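Exopolysaccharide biosynthesis protein (Pantoea stewartii subsp. stewartii DC283, PDB 6TGF) modifies the glycan biofilm of the bacterium, probably as a hydrolase, using a tailspike-like parallel beta-helix. Local coordinates at residues Leu416-Ala421 / Leu439-Trp444. Sequence-based numbering, arbitrary orientation.
Sequences LSNFNA and LIHNGW
The Phe419 ring lies with one face over Gly443, whose CA is 3.6 Å from the ring centroid and almost on its normal, a CH-pi contact. At the ring's edge sits Ile440, its CG2 3.9 Å from Phe419 CE1, while Trp386 stacks with the same ring. Segments 416-421 and 439-444 are successive rungs of a parallel beta-helix, and Phe419, Leu416 and Ile440 fill its interior. With no side chain, Gly443 lets the ring lie directly on its CA; Phe419 CG, set between the backbone N and the carbonyl carbon (chi1 61°), directs it there. Both chains turn a corner at stacked asparagines, Asn418 and Asn442, each with positive phi, a backbone shape asparagine tolerates well. Their amide planes stand 79° apart, and the polar ends serve other partners: Asn418 ND2 bonds Asp384, whereas Asn442 ND2 and His441 NE2 both bond Glu415 of the second subunit, so this corner helps join the trimer. On the outer side beyond the corner, Asn420 OD1 bonds Gln422 NE2, while its ND2 merely packs 3.4 Å from Trp444 CB. Backbone hydrogen bonds of the parallel ladder continue on both sides of the turn: Asn418 N donates to His441 O, and Ala421 N reaches Trp444 O at 2.8 Å.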
loop_
_atom_site.group_PDB
_atom_site.type_symbol
_atom_site.label_atom_id
_atom_site.label_comp_id
_atom_site.label_asym_id
_atom_site.label_seq_id
_atom_site.Cartn_x
_atom_site.Cartn_y
_atom_site.Cartn_z
ATOM N N LEU B 416 -4.262 -9.899 0.979
ATOM C CA LEU B 416 -3.214 -10.314 1.950
ATOM C C LEU B 416 -1.906 -9.617 1.570
ATOM O O LEU B 416 -1.479 -9.774 0.411
ATOM C CB LEU B 416 -3.048 -11.836 1.911
ATOM C CG LEU B 416 -4.337 -12.654 1.955
ATOM C CD1 LEU B 416 -4.037 -14.125 1.717
ATOM C CD2 LEU B 416 -5.067 -12.463 3.276
ATOM N N SER B 417 -1.295 -8.880 2.500
ATOM C CA SER B 417 -0.077 -8.065 2.243
ATOM C C SER B 417 0.889 -8.116 3.434
ATOM O O SER B 417 0.415 -8.193 4.584
ATOM C CB SER B 417 -0.452 -6.647 1.899
ATOM O OG SER B 417 -1.207 -6.054 2.944
ATOM N N ASN B 418 2.196 -8.077 3.144
ATOM C CA ASN B 418 3.295 -7.916 4.134
ATOM C C ASN B 418 3.167 -8.993 5.217
ATOM O O ASN B 418 3.072 -8.627 6.403
ATOM C CB ASN B 418 3.301 -6.505 4.730
ATOM C CG ASN B 418 3.419 -5.423 3.678
ATOM O OD1 ASN B 418 4.292 -5.484 2.816
ATOM N ND2 ASN B 418 2.549 -4.430 3.742
ATOM N N PHE B 419 3.167 -10.269 4.823
ATOM C CA PHE B 419 2.997 -11.426 5.740
ATOM C C PHE B 419 4.204 -12.365 5.642
ATOM O O PHE B 419 4.950 -12.312 4.647
ATOM C CB PHE B 419 1.680 -12.158 5.465
ATOM C CG PHE B 419 1.526 -12.752 4.087
ATOM C CD1 PHE B 419 0.945 -12.025 3.061
ATOM C CD2 PHE B 419 1.929 -14.052 3.821
ATOM C CE1 PHE B 419 0.792 -12.574 1.798
ATOM C CE2 PHE B 419 1.773 -14.600 2.556
ATOM C CZ PHE B 419 1.204 -13.861 1.546
ATOM N N ASN B 420 4.382 -13.196 6.673
ATOM C CA ASN B 420 5.493 -14.177 6.786
ATOM C C ASN B 420 5.003 -15.389 7.590
ATOM O O ASN B 420 4.744 -15.228 8.797
ATOM C CB ASN B 420 6.741 -13.527 7.389
ATOM C CG ASN B 420 7.902 -14.488 7.523
ATOM O OD1 ASN B 420 8.022 -15.179 8.530
ATOM N ND2 ASN B 420 8.767 -14.531 6.524
ATOM N N ALA B 421 4.872 -16.547 6.933
ATOM C CA ALA B 421 4.494 -17.844 7.543
ATOM C C ALA B 421 5.734 -18.743 7.625
ATOM O O ALA B 421 6.338 -19.004 6.566
ATOM C CB ALA B 421 3.392 -18.491 6.743
ATOM N N LEU B 439 -5.890 -10.036 -4.135
ATOM C CA LEU B 439 -4.479 -9.578 -4.277
ATOM C C LEU B 439 -3.591 -10.178 -3.178
ATOM O O LEU B 439 -4.050 -10.281 -2.022
ATOM C CB LEU B 439 -4.429 -8.047 -4.211
ATOM C CG LEU B 439 -5.166 -7.303 -5.325
ATOM C CD1 LEU B 439 -6.583 -6.946 -4.899
ATOM C CD2 LEU B 439 -4.410 -6.047 -5.730
ATOM N N ILE B 440 -2.354 -10.534 -3.542
ATOM C CA ILE B 440 -1.228 -10.850 -2.611
ATOM C C ILE B 440 -0.085 -9.873 -2.912
ATOM O O ILE B 440 0.318 -9.788 -4.089
ATOM C CB ILE B 440 -0.786 -12.321 -2.754
ATOM C CG1 ILE B 440 -1.828 -13.278 -2.170
ATOM C CG2 ILE B 440 0.589 -12.539 -2.136
ATOM C CD1 ILE B 440 -1.608 -14.734 -2.521
ATOM N N HIS B 441 0.412 -9.165 -1.894
ATOM C CA HIS B 441 1.513 -8.173 -2.013
ATOM C C HIS B 441 2.592 -8.451 -0.960
ATOM O O HIS B 441 2.316 -8.246 0.237
ATOM C CB HIS B 441 0.973 -6.741 -1.892
ATOM C CG HIS B 441 2.036 -5.697 -1.970
ATOM N ND1 HIS B 441 2.503 -5.206 -3.176
ATOM C CD2 HIS B 441 2.737 -5.062 -1.005
ATOM C CE1 HIS B 441 3.438 -4.305 -2.948
ATOM N NE2 HIS B 441 3.600 -4.200 -1.624
ATOM N N ASN B 442 3.775 -8.888 -1.402
ATOM C CA ASN B 442 5.014 -8.953 -0.583
ATOM C C ASN B 442 4.795 -9.912 0.594
ATOM O O ASN B 442 4.681 -9.430 1.737
ATOM C CB ASN B 442 5.439 -7.554 -0.123
ATOM C CG ASN B 442 6.840 -7.509 0.448
ATOM O OD1 ASN B 442 7.542 -8.518 0.476
ATOM N ND2 ASN B 442 7.259 -6.339 0.902
ATOM N N GLY B 443 4.743 -11.217 0.312
ATOM C CA GLY B 443 4.512 -12.278 1.312
ATOM C C GLY B 443 5.546 -13.386 1.214
ATOM O O GLY B 443 5.945 -13.724 0.084
ATOM N N TRP B 444 5.963 -13.929 2.362
ATOM C CA TRP B 444 6.931 -15.054 2.478
ATOM C C TRP B 444 6.260 -16.238 3.184
ATOM O O TRP B 444 5.669 -16.031 4.259
ATOM C CB TRP B 444 8.194 -14.605 3.221
ATOM C CG TRP B 444 9.049 -13.637 2.464
ATOM C CD1 TRP B 444 8.780 -12.323 2.213
ATOM C CD2 TRP B 444 10.336 -13.901 1.871
ATOM N NE1 TRP B 444 9.799 -11.755 1.500
ATOM C CE2 TRP B 444 10.768 -12.697 1.273
ATOM C CE3 TRP B 444 11.158 -15.030 1.780
ATOM C CZ2 TRP B 444 11.985 -12.595 0.599
ATOM C CZ3 TRP B 444 12.360 -14.929 1.111
ATOM C CH2 TRP B 444 12.767 -13.726 0.531
#